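Local coordinates for heme-binding protein HutZ (Vibrio cholerae, PDB 3TGV), which binds heme and very probably degrades it to the beta and delta isomers of biliverdin, releasing the iron, at residues E9-R14 / I64-D69; P34-Q39 / A103-R108; K80-D85 / L133-F138; A86-V91 / F125-E130. The protein carries 1 engineered substitution. All blocks are in the same frame, centred on the assembly; numbering follows the deposited sequence.

Contact 1. Residues E9-R14 / I64-D69; sequences EFRQER and IMMIED
Phe-10 and Arg-14, one helical turn apart, meet Met-66 where the N-terminal helix 3-13 lies across the end of strand 61-67. This is helix-on-sheet packing in the split-barrel, FMN-binding type of fold; residues 9-13 of the helix cross strand residues 64-67 at 98°. Phe-10 has CG anti to its own nitrogen (chi1 -174°), and this sends the ring to the strand edge-first. Phe-10 CE2 lies 3.5 Å from Met-66 O, near the ring plane, and Glu-68 N also sits at that edge. Arg-14 CG lies over the centre of one face. The Met-66 chain slides past the ring in the opposite direction. Its CG touches Phe-10 CE2 at 3.7 Å and Arg-14 CB at 3.5 Å. Met-66 SD packs 3.8 Å from Arg-11 CA and makes an oblique Met-aromatic contact with the Phe-10 ring.

Arg-14 leaves the helix and is bent at chi2 and chi3. Its NE and NH2 grip Glu-13 side-on, one to each carboxylate oxygen, with Arg-14 NE to Glu-13 OE1 at 2.7 Å. These two hydrogen bonds, part of a salt bridge, limit the rotation of the guanidinium. NH1 then faces the strand and gives a hydrogen bond to Ile-67 O. Asp-69 is held more firmly by Glu-70 N and Thr-71 OG1 of the second subunit, so the network reaches the dimer interface. Arg-14 NH1 meets Asp-69 OD1 at 3.2 Å, from well above the carboxylate plane.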
# COMPACT_ATOMS: atom_id res chain seq x y z
N GLU A 9 -17.86 1.27 10.51
CA GLU A 9 -17.16 0.23 11.25
C GLU A 9 -15.74 -0.00 10.73
O GLU A 9 -14.81 -0.18 11.51
CB GLU A 9 -17.94 -1.08 11.22
CG GLU A 9 -19.33 -1.01 11.87
CD GLU A 9 -19.31 -0.50 13.32
OE1 GLU A 9 -19.07 0.72 13.54
OE2 GLU A 9 -19.54 -1.32 14.23
N PHE A 10 -15.59 0.00 9.41
CA PHE A 10 -14.30 -0.23 8.76
C PHE A 10 -13.32 0.87 9.11
O PHE A 10 -12.18 0.60 9.47
CB PHE A 10 -14.51 -0.31 7.24
CG PHE A 10 -13.28 -0.70 6.45
CD1 PHE A 10 -12.88 -2.03 6.36
CD2 PHE A 10 -12.58 0.25 5.73
CE1 PHE A 10 -11.79 -2.41 5.59
CE2 PHE A 10 -11.47 -0.11 4.96
CZ PHE A 10 -11.08 -1.44 4.89
N ARG A 11 -13.75 2.13 9.00
CA ARG A 11 -12.86 3.25 9.29
C ARG A 11 -12.42 3.22 10.74
O ARG A 11 -11.31 3.62 11.06
CB ARG A 11 -13.55 4.59 9.02
CG ARG A 11 -13.78 4.94 7.55
CD ARG A 11 -14.75 6.13 7.44
NE ARG A 11 -14.03 7.39 7.38
CZ ARG A 11 -14.53 8.57 7.69
NH1 ARG A 11 -15.77 8.69 8.12
NH2 ARG A 11 -13.76 9.65 7.60
N GLN A 12 -13.31 2.76 11.62
CA GLN A 12 -13.01 2.70 13.05
C GLN A 12 -12.07 1.54 13.40
O GLN A 12 -11.24 1.65 14.30
CB GLN A 12 -14.30 2.60 13.86
CG GLN A 12 -15.00 3.93 14.04
CD GLN A 12 -16.36 3.81 14.72
OE1 GLN A 12 -16.89 2.72 14.89
NE2 GLN A 12 -16.93 4.95 15.10
N GLU A 13 -12.22 0.42 12.70
CA GLU A 13 -11.41 -0.76 12.99
C GLU A 13 -10.01 -0.65 12.40
O GLU A 13 -9.03 -1.02 13.05
CB GLU A 13 -12.11 -2.02 12.47
CG GLU A 13 -11.38 -3.33 12.81
CD GLU A 13 -10.27 -3.68 11.82
OE1 GLU A 13 -10.48 -3.47 10.60
OE2 GLU A 13 -9.20 -4.18 12.27
N ARG A 14 -9.90 -0.17 11.16
CA ARG A 14 -8.60 -0.11 10.50
C ARG A 14 -7.74 0.94 11.18
O ARG A 14 -8.19 2.05 11.46
CB ARG A 14 -8.77 0.19 9.02
CG ARG A 14 -9.57 -0.86 8.26
CD ARG A 14 -8.70 -2.02 7.80
NE ARG A 14 -8.52 -3.02 8.84
CZ ARG A 14 -7.51 -3.89 8.87
NH1 ARG A 14 -6.57 -3.88 7.94
NH2 ARG A 14 -7.44 -4.77 9.86
N ILE A 64 -4.01 7.56 -0.93
CA ILE A 64 -4.22 6.86 0.34
C ILE A 64 -5.15 5.65 0.20
O ILE A 64 -6.15 5.70 -0.52
CB ILE A 64 -4.85 7.81 1.38
CG1 ILE A 64 -3.87 8.94 1.71
CG2 ILE A 64 -5.26 7.05 2.64
CD1 ILE A 64 -4.52 10.11 2.41
N MET A 65 -4.81 4.56 0.88
CA MET A 65 -5.66 3.38 0.87
C MET A 65 -5.79 2.76 2.26
O MET A 65 -4.79 2.57 2.97
CB MET A 65 -5.15 2.34 -0.13
CG MET A 65 -5.94 1.04 -0.12
SD MET A 65 -5.49 -0.09 -1.45
CE MET A 65 -3.78 -0.41 -1.02
N MET A 66 -7.02 2.45 2.63
CA MET A 66 -7.32 1.74 3.86
C MET A 66 -7.89 0.38 3.40
O MET A 66 -8.86 0.34 2.64
CB MET A 66 -8.35 2.55 4.64
CG MET A 66 -8.66 2.11 6.05
SD MET A 66 -10.00 3.13 6.75
CE MET A 66 -9.36 4.76 6.47
N ILE A 67 -7.26 -0.71 3.81
CA ILE A 67 -7.57 -2.02 3.24
C ILE A 67 -7.63 -3.17 4.26
O ILE A 67 -6.87 -3.19 5.24
CB ILE A 67 -6.54 -2.38 2.12
CG1 ILE A 67 -6.95 -3.67 1.42
CG2 ILE A 67 -5.10 -2.44 2.68
CD1 ILE A 67 -6.29 -3.85 0.07
N GLU A 68 -8.53 -4.12 4.04
CA GLU A 68 -8.64 -5.25 4.96
C GLU A 68 -7.42 -6.16 4.77
O GLU A 68 -6.78 -6.12 3.73
CB GLU A 68 -9.93 -6.05 4.75
CG GLU A 68 -9.91 -6.97 3.55
CD GLU A 68 -11.23 -7.70 3.35
OE1 GLU A 68 -11.94 -7.98 4.34
OE2 GLU A 68 -11.55 -8.00 2.19
N ASP A 69 -7.13 -6.97 5.77
CA ASP A 69 -5.93 -7.81 5.77
C ASP A 69 -6.03 -8.93 4.73
O ASP A 69 -7.13 -9.37 4.42
CB ASP A 69 -5.73 -8.43 7.15
CG ASP A 69 -5.24 -7.42 8.17
OD1 ASP A 69 -4.60 -6.43 7.76
OD2 ASP A 69 -5.47 -7.63 9.38

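Contact 2. Residues P34-Q39 / A103-R108; sequences PFVQNQ and AQMGER
The Phe-35 ring carries Arg-108 over one face, with Arg-108 NH1 above the ring centre and 3.5 Å from Phe-35 CZ. The guanidinium stands nearly upright on the ring, the two planes 88° apart. This is a cation-pi contact, with Arg-108 CZ 4.7 Å from the ring centroid. At the guanidinium edge lies the carbonyl of Phe-35 itself. Arg-108 NH1 gives a hydrogen bond of 2.8 Å to Phe-35 O, which lies in the guanidinium plane, while the donor sits above the carbonyl plane. One nitrogen thus serves both the ring and the backbone of the same residue. Phe-35 has CG between its backbone N and carbonyl carbon (chi1 75°), and this brings the ring back under NH1 although its CB points away from the helix.

The amides form a second pair. Asn-38 ND2 donates to Gln-104 OE1 at 2.7 Å, in the carbonyl plane, and the amide planes are moderately inclined. Gln-104 NE2 donates to Gln-37 O at 2.9 Å, from above the carbonyl plane. With both ends of its amide bound, the extended Gln-104 chain is fixed in rotation. Between the two polar groups Val-36 packs on the helix: its CG1 meets Met-105 CG at 3.5 Å, and its CB lies against Gln-104 CD.

Strand residues 34-38 here run beneath helix residues 103-108, the axes 122° apart. Val-36 also touches Phe-43 of strand 41-47 and Val-101 of helix 96-109. Arg-108 NH2 reaches Gln-12 O, joining this helix to the end of helix 3-13.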
# COMPACT_ATOMS: atom_id res chain seq x y z
N PRO A 34 0.33 4.20 10.71
CA PRO A 34 -0.86 4.27 11.58
C PRO A 34 -1.44 5.69 11.46
O PRO A 34 -0.70 6.63 11.16
CB PRO A 34 -0.28 4.02 12.98
CG PRO A 34 0.95 3.19 12.72
CD PRO A 34 1.51 3.66 11.40
N PHE A 35 -2.74 5.84 11.67
CA PHE A 35 -3.37 7.15 11.48
C PHE A 35 -4.46 7.38 12.51
O PHE A 35 -4.92 6.44 13.15
CB PHE A 35 -4.01 7.23 10.08
CG PHE A 35 -5.30 6.44 9.95
CD1 PHE A 35 -5.27 5.06 9.85
CD2 PHE A 35 -6.53 7.09 9.95
CE1 PHE A 35 -6.45 4.33 9.72
CE2 PHE A 35 -7.72 6.37 9.84
CZ PHE A 35 -7.68 5.00 9.72
N VAL A 36 -4.86 8.63 12.65
CA VAL A 36 -6.15 8.97 13.24
C VAL A 36 -6.86 9.89 12.27
O VAL A 36 -6.22 10.51 11.41
CB VAL A 36 -6.00 9.69 14.60
CG1 VAL A 36 -5.27 8.82 15.59
CG2 VAL A 36 -5.28 11.02 14.42
N GLN A 37 -8.18 9.98 12.38
CA GLN A 37 -8.92 10.92 11.53
C GLN A 37 -9.92 11.72 12.34
O GLN A 37 -10.44 11.25 13.36
CB GLN A 37 -9.60 10.22 10.35
CG GLN A 37 -10.78 9.33 10.71
CD GLN A 37 -12.13 9.93 10.33
OE1 GLN A 37 -12.25 11.14 10.07
NE2 GLN A 37 -13.15 9.08 10.29
N ASN A 38 -10.15 12.95 11.90
CA ASN A 38 -11.10 13.84 12.55
C ASN A 38 -11.59 14.88 11.56
O ASN A 38 -11.40 14.73 10.35
CB ASN A 38 -10.50 14.49 13.81
CG ASN A 38 -9.18 15.19 13.54
OD1 ASN A 38 -9.03 15.95 12.58
ND2 ASN A 38 -8.20 14.92 14.40
N GLN A 39 -12.21 15.93 12.08
CA GLN A 39 -12.90 16.90 11.25
C GLN A 39 -11.92 17.67 10.36
O GLN A 39 -12.32 18.26 9.35
CB GLN A 39 -13.68 17.88 12.13
CG GLN A 39 -15.07 18.21 11.62
CD GLN A 39 -15.90 18.96 12.65
OE1 GLN A 39 -15.36 19.74 13.45
NE2 GLN A 39 -17.21 18.71 12.65
N ALA A 103 -2.78 13.90 21.08
CA ALA A 103 -3.70 13.36 22.08
C ALA A 103 -4.53 12.22 21.50
O ALA A 103 -4.56 11.12 22.06
CB ALA A 103 -4.62 14.46 22.58
N GLN A 104 -5.20 12.48 20.38
CA GLN A 104 -6.03 11.47 19.73
C GLN A 104 -5.22 10.21 19.43
O GLN A 104 -5.66 9.10 19.69
CB GLN A 104 -6.65 12.03 18.44
CG GLN A 104 -7.65 11.09 17.77
CD GLN A 104 -8.35 11.74 16.59
OE1 GLN A 104 -8.05 12.88 16.21
NE2 GLN A 104 -9.31 11.02 16.01
N MET A 105 -4.02 10.41 18.89
CA MET A 105 -3.14 9.29 18.54
C MET A 105 -2.74 8.48 19.76
O MET A 105 -2.70 7.26 19.71
CB MET A 105 -1.90 9.80 17.81
CG MET A 105 -2.19 10.31 16.41
SD MET A 105 -0.68 10.64 15.49
CE MET A 105 0.55 10.25 16.72
N GLY A 106 -2.42 9.17 20.85
CA GLY A 106 -2.11 8.50 22.10
C GLY A 106 -3.29 7.64 22.54
O GLY A 106 -3.12 6.49 22.93
N GLU A 107 -4.49 8.20 22.47
CA GLU A 107 -5.69 7.44 22.84
C GLU A 107 -5.87 6.19 21.97
O GLU A 107 -6.27 5.14 22.48
CB GLU A 107 -6.93 8.33 22.77
CG GLU A 107 -8.24 7.55 22.75
CD GLU A 107 -9.12 7.81 23.97
OE1 GLU A 107 -10.35 7.94 23.80
OE2 GLU A 107 -8.56 7.88 25.09
N ARG A 108 -5.58 6.29 20.68
CA ARG A 108 -5.77 5.16 19.78
C ARG A 108 -4.63 4.15 19.85
O ARG A 108 -4.85 2.95 19.72
CB ARG A 108 -5.96 5.62 18.34
CG ARG A 108 -6.72 4.61 17.48
CD ARG A 108 -6.88 5.06 16.03
NE ARG A 108 -7.88 4.24 15.35
CZ ARG A 108 -8.00 4.14 14.03
NH1 ARG A 108 -7.17 4.79 13.22
NH2 ARG A 108 -8.96 3.36 13.51

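Contact 3. Residues K80-D85 / L133-F138; sequences KRLTFD and LFVKGF
Lys-80 lays its aliphatic chain against the Phe-138 ring, with Lys-80 CG 3.5 Å from Phe-138 CE2. The chain runs extended from CG and crosses the ring at about a right angle. Leu-82 meets the same ring obliquely, with CD2 3.8 Å from Phe-138 CE2. Leu-82 CD2 also packs on Val-135 CG2 at 3.6 Å, the two side chains lying side by side and pointing the same way. On the face with Arg-81, Thr-83, Phe-134 and Lys-136, Lys-136 CG lies over the guanidinium of Arg-81, 3.7 Å from Arg-81 NH1. Arg-81 NH2 comes to the edge of the Phe-134 ring at CE1.

The backbones set this register. Arg-81 pairs with Lys-136, and Thr-83 with Phe-134, each by two hydrogen bonds. Phe-134 N to Thr-83 O is 2.8 Å and nearly straight at 174°. Leu-82 and Val-135 form the non-hydrogen-bonded pair between them. The chain turns at Gly-137 (phi 91°), where a CB would jam against the preceding carbonyl O and press on Lys-80 CA.

Further out, Lys-80 NZ forms a salt bridge with Glu-6, Lys-136 NZ one with Glu-141, and Arg-81 NH1 bonds to Arg-79 O. The Phe-138 ring meets Phe-10 of helix 3-13 edge-to-face. Short strand 134-136 thus pairs antiparallel with the first half of strand 81-91, whose later half pairs with 122-129, as in the split-barrel fold of the FMN-binding clan.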
# COMPACT_ATOMS: atom_id res chain seq x y z
N LYS A 80 -11.59 -5.78 0.48
CA LYS A 80 -12.42 -4.66 0.89
C LYS A 80 -11.53 -3.46 1.17
O LYS A 80 -10.56 -3.56 1.93
CB LYS A 80 -13.19 -5.07 2.15
CG LYS A 80 -14.18 -4.08 2.71
CD LYS A 80 -15.04 -4.79 3.77
CE LYS A 80 -15.65 -3.82 4.77
NZ LYS A 80 -16.37 -4.51 5.89
N ARG A 81 -11.85 -2.32 0.57
CA ARG A 81 -10.96 -1.16 0.67
C ARG A 81 -11.62 0.18 0.39
O ARG A 81 -12.66 0.24 -0.29
CB ARG A 81 -9.77 -1.35 -0.27
CG ARG A 81 -10.14 -1.36 -1.75
CD ARG A 81 -8.99 -1.93 -2.58
NE ARG A 81 -9.26 -1.87 -4.02
CZ ARG A 81 -9.84 -2.85 -4.71
NH1 ARG A 81 -10.22 -3.96 -4.11
NH2 ARG A 81 -10.05 -2.70 -6.01
N LEU A 82 -11.00 1.23 0.91
CA LEU A 82 -11.37 2.62 0.65
C LEU A 82 -10.14 3.31 0.10
O LEU A 82 -9.06 3.19 0.68
CB LEU A 82 -11.73 3.34 1.95
CG LEU A 82 -12.94 2.88 2.77
CD1 LEU A 82 -13.08 3.74 3.99
CD2 LEU A 82 -14.22 2.90 1.93
N THR A 83 -10.27 4.04 -1.00
CA THR A 83 -9.10 4.71 -1.58
C THR A 83 -9.46 6.15 -1.96
O THR A 83 -10.58 6.43 -2.41
CB THR A 83 -8.58 3.96 -2.82
OG1 THR A 83 -8.41 2.57 -2.51
CG2 THR A 83 -7.23 4.52 -3.26
N PHE A 84 -8.51 7.05 -1.76
CA PHE A 84 -8.70 8.45 -2.12
C PHE A 84 -7.36 9.16 -2.21
O PHE A 84 -6.38 8.71 -1.60
CB PHE A 84 -9.61 9.17 -1.11
CG PHE A 84 -9.11 9.14 0.32
CD1 PHE A 84 -9.32 8.04 1.12
CD2 PHE A 84 -8.45 10.24 0.86
CE1 PHE A 84 -8.87 8.01 2.43
CE2 PHE A 84 -8.00 10.22 2.19
CZ PHE A 84 -8.22 9.10 2.97
N ASP A 85 -7.30 10.23 -2.99
CA ASP A 85 -6.11 11.05 -3.09
C ASP A 85 -6.27 12.22 -2.15
O ASP A 85 -7.39 12.57 -1.80
CB ASP A 85 -5.89 11.54 -4.52
CG ASP A 85 -5.59 10.40 -5.49
OD1 ASP A 85 -5.32 9.27 -5.04
OD2 ASP A 85 -5.64 10.64 -6.72
N LEU A 133 -13.79 9.68 -3.39
CA LEU A 133 -13.53 8.48 -2.61
C LEU A 133 -14.02 7.27 -3.39
O LEU A 133 -15.12 7.28 -3.97
CB LEU A 133 -14.31 8.56 -1.30
CG LEU A 133 -13.93 7.77 -0.04
CD1 LEU A 133 -15.16 7.13 0.55
CD2 LEU A 133 -12.81 6.75 -0.24
N PHE A 134 -13.22 6.21 -3.39
CA PHE A 134 -13.64 4.94 -3.97
C PHE A 134 -13.80 3.91 -2.87
O PHE A 134 -12.97 3.79 -1.98
CB PHE A 134 -12.63 4.47 -4.99
CG PHE A 134 -12.91 3.09 -5.54
CD1 PHE A 134 -12.14 2.01 -5.15
CD2 PHE A 134 -13.91 2.90 -6.48
CE1 PHE A 134 -12.40 0.74 -5.67
CE2 PHE A 134 -14.17 1.64 -7.00
CZ PHE A 134 -13.40 0.56 -6.60
N VAL A 135 -14.89 3.16 -2.96
CA VAL A 135 -15.27 2.22 -1.93
C VAL A 135 -15.52 0.88 -2.59
O VAL A 135 -16.31 0.79 -3.53
CB VAL A 135 -16.57 2.70 -1.26
CG1 VAL A 135 -17.02 1.72 -0.20
CG2 VAL A 135 -16.36 4.09 -0.67
N LYS A 136 -14.86 -0.16 -2.11
CA LYS A 136 -15.04 -1.47 -2.71
C LYS A 136 -15.29 -2.54 -1.65
O LYS A 136 -14.56 -2.62 -0.65
CB LYS A 136 -13.83 -1.84 -3.57
CG LYS A 136 -13.89 -3.23 -4.16
CD LYS A 136 -14.69 -3.27 -5.45
CE LYS A 136 -14.60 -4.64 -6.12
NZ LYS A 136 -15.86 -5.42 -5.92
N GLY A 137 -16.34 -3.34 -1.85
CA GLY A 137 -16.64 -4.47 -0.99
C GLY A 137 -17.57 -4.23 0.18
O GLY A 137 -17.64 -5.04 1.11
N PHE A 138 -18.28 -3.10 0.16
CA PHE A 138 -19.18 -2.72 1.25
C PHE A 138 -20.66 -2.83 0.83
O PHE A 138 -20.98 -2.82 -0.36
CB PHE A 138 -18.90 -1.29 1.68
CG PHE A 138 -17.53 -1.08 2.29
CD1 PHE A 138 -17.39 -0.93 3.65
CD2 PHE A 138 -16.40 -1.01 1.48
CE1 PHE A 138 -16.13 -0.73 4.22
CE2 PHE A 138 -15.14 -0.80 2.04
CZ PHE A 138 -15.01 -0.66 3.41

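Contact 4. Residues A86-V91 / F125-E130; sequences AVASMV and FRLQPE
Ala-88 and Leu-127 form the tightly packed side of this antiparallel strand pair, with Ala-88 CB 3.7 Å from Leu-127 CD2. Ala-86 lies on the same face, its CB 4.2 Å from Leu-127 CB. Ala-86 CA makes a CA-H...O contact with Gln-128 O at 3.2 Å. Phe-125 continues this face. Its CG is anti to the carbonyl carbon (chi1 -72°), which sets the ring beside Ser-89 O and Met-90 CB. Leu-56 of helix 51-58 covers Ala-88 and Phe-125, and Ile-64 of strand 61-67 touches Ala-86 and Leu-127.

The face with Val-87, Ser-89, Arg-126 and Gln-128 is looser and more solvent-facing. Val-87 CG2 touches the carboxylate of exposed Glu-130, 3.5 Å from Glu-130 OE1. The Arg-126 chain is bent at chi3, and the Gln-128 amide lies over its guanidinium. Arg-126 NH1 bonds to Glu-40 O, which holds the group over the sheet. At the end of the pair, the extended chain of exposed Met-90 leads away, although SD still makes an oblique Met-aromatic contact with Phe-125.

Val-87 and Gln-128 exchange two backbone hydrogen bonds, the longer being Gln-128 N to Val-87 O at 3.2 Å. Ser-89 and Arg-126 exchange two more, with Arg-126 N to Ser-89 O at 2.7 Å. The alternate residues Ala-86, Ala-88, Phe-125 and Leu-127 bond outward to Val-62, Pro-60, Val-44 and Tyr-42. The chemistry is therefore two-sided: Ala-86, Ala-88, Phe-125 and Leu-127 are buried and apolar, between exposed ends at Met-90 and Pro-129, and the other face is more polar, with Arg-126 bonded to Glu-40 O.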
# COMPACT_ATOMS: atom_id res chain seq x y z
N ALA A 86 -5.15 12.83 -1.75
CA ALA A 86 -5.15 13.89 -0.75
C ALA A 86 -4.02 14.90 -0.95
O ALA A 86 -3.11 14.67 -1.73
CB ALA A 86 -5.08 13.29 0.66
N VAL A 87 -4.10 16.01 -0.24
CA VAL A 87 -3.04 17.01 -0.22
C VAL A 87 -2.42 17.04 1.16
O VAL A 87 -3.13 17.19 2.15
CB VAL A 87 -3.58 18.41 -0.54
CG1 VAL A 87 -2.45 19.44 -0.46
CG2 VAL A 87 -4.25 18.42 -1.90
N ALA A 88 -1.10 16.88 1.23
CA ALA A 88 -0.42 16.78 2.51
C ALA A 88 0.08 18.13 2.99
O ALA A 88 0.51 18.96 2.21
CB ALA A 88 0.76 15.81 2.42
N SER A 89 0.03 18.32 4.31
CA SER A 89 0.52 19.53 4.93
C SER A 89 1.16 19.14 6.25
O SER A 89 0.64 18.28 6.97
CB SER A 89 -0.63 20.51 5.14
OG SER A 89 -0.14 21.84 5.21
N MET A 90 2.29 19.75 6.58
CA MET A 90 2.95 19.47 7.84
C MET A 90 2.32 20.26 8.99
O MET A 90 1.98 21.44 8.83
CB MET A 90 4.44 19.76 7.75
CG MET A 90 5.16 19.50 9.04
SD MET A 90 6.96 19.60 8.92
CE MET A 90 7.38 19.55 10.68
N VAL A 91 2.16 19.62 10.14
CA VAL A 91 1.51 20.27 11.28
C VAL A 91 2.56 20.80 12.26
O VAL A 91 3.41 20.05 12.73
CB VAL A 91 0.58 19.30 12.02
CG1 VAL A 91 -0.05 19.99 13.23
CG2 VAL A 91 -0.50 18.79 11.08
N PHE A 125 1.83 14.96 9.70
CA PHE A 125 1.24 15.46 8.46
C PHE A 125 -0.28 15.37 8.49
O PHE A 125 -0.83 14.34 8.85
CB PHE A 125 1.77 14.70 7.23
CG PHE A 125 3.20 15.00 6.88
CD1 PHE A 125 3.51 15.97 5.93
CD2 PHE A 125 4.23 14.32 7.50
CE1 PHE A 125 4.82 16.25 5.61
CE2 PHE A 125 5.54 14.60 7.17
CZ PHE A 125 5.84 15.57 6.23
N ARG A 126 -0.93 16.47 8.13
CA ARG A 126 -2.37 16.45 7.87
C ARG A 126 -2.65 16.11 6.41
O ARG A 126 -2.06 16.70 5.51
CB ARG A 126 -3.02 17.79 8.20
CG ARG A 126 -4.30 18.01 7.43
CD ARG A 126 -5.31 18.88 8.16
NE ARG A 126 -4.97 20.30 8.11
CZ ARG A 126 -5.88 21.27 8.11
NH1 ARG A 126 -7.18 20.98 8.13
NH2 ARG A 126 -5.49 22.54 8.07
N LEU A 127 -3.54 15.15 6.18
CA LEU A 127 -3.88 14.76 4.82
C LEU A 127 -5.35 15.02 4.55
O LEU A 127 -6.21 14.49 5.25
CB LEU A 127 -3.58 13.28 4.61
CG LEU A 127 -2.27 12.79 5.21
CD1 LEU A 127 -2.17 11.30 5.02
CD2 LEU A 127 -1.09 13.50 4.57
N GLN A 128 -5.62 15.82 3.53
CA GLN A 128 -6.98 16.25 3.21
C GLN A 128 -7.40 15.81 1.82
O GLN A 128 -6.78 16.19 0.82
CB GLN A 128 -7.09 17.78 3.31
CG GLN A 128 -6.54 18.33 4.61
CD GLN A 128 -6.80 19.81 4.77
OE1 GLN A 128 -5.92 20.63 4.50
NE2 GLN A 128 -8.00 20.15 5.22
N PRO A 129 -8.46 14.99 1.75
CA PRO A 129 -9.01 14.42 0.51
C PRO A 129 -9.48 15.49 -0.44
O PRO A 129 -9.96 16.53 0.01
CB PRO A 129 -10.21 13.59 0.99
CG PRO A 129 -10.54 14.12 2.35
CD PRO A 129 -9.22 14.57 2.94
N GLU A 130 -9.38 15.25 -1.75
CA GLU A 130 -9.75 16.29 -2.71
C GLU A 130 -10.54 15.85 -3.95
O GLU A 130 -11.37 16.60 -4.46
CB GLU A 130 -8.51 17.08 -3.13
CG GLU A 130 -8.81 18.52 -3.46
CD GLU A 130 -7.59 19.40 -3.27
OE1 GLU A 130 -6.73 19.41 -4.18
OE2 GLU A 130 -7.50 20.07 -2.22

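Overall arrangement
From the N terminus, helix 3-13 supplies the first half of contact 1, which closes when strand 61-67 returns to it. Strand 28-38 opens contact 2 inside that loop, but contact 2 closes only at helix 96-109, so the two cross. Contacts 3 and 4 both open on strand 81-91, so contact 2 crosses these too. Contact 4 closes at strand 122-129 and is nested within contact 3, which closes last at strand 134-136. Contact 1 is in series with both. Neighbouring strands 61-67 and 81-91 join contacts 1 and 3. Contacts 3 and 4 share strand 81-91 and touch where Phe-84 packs on Pro-129. Contacts 1 and 3 also touch the second subunit.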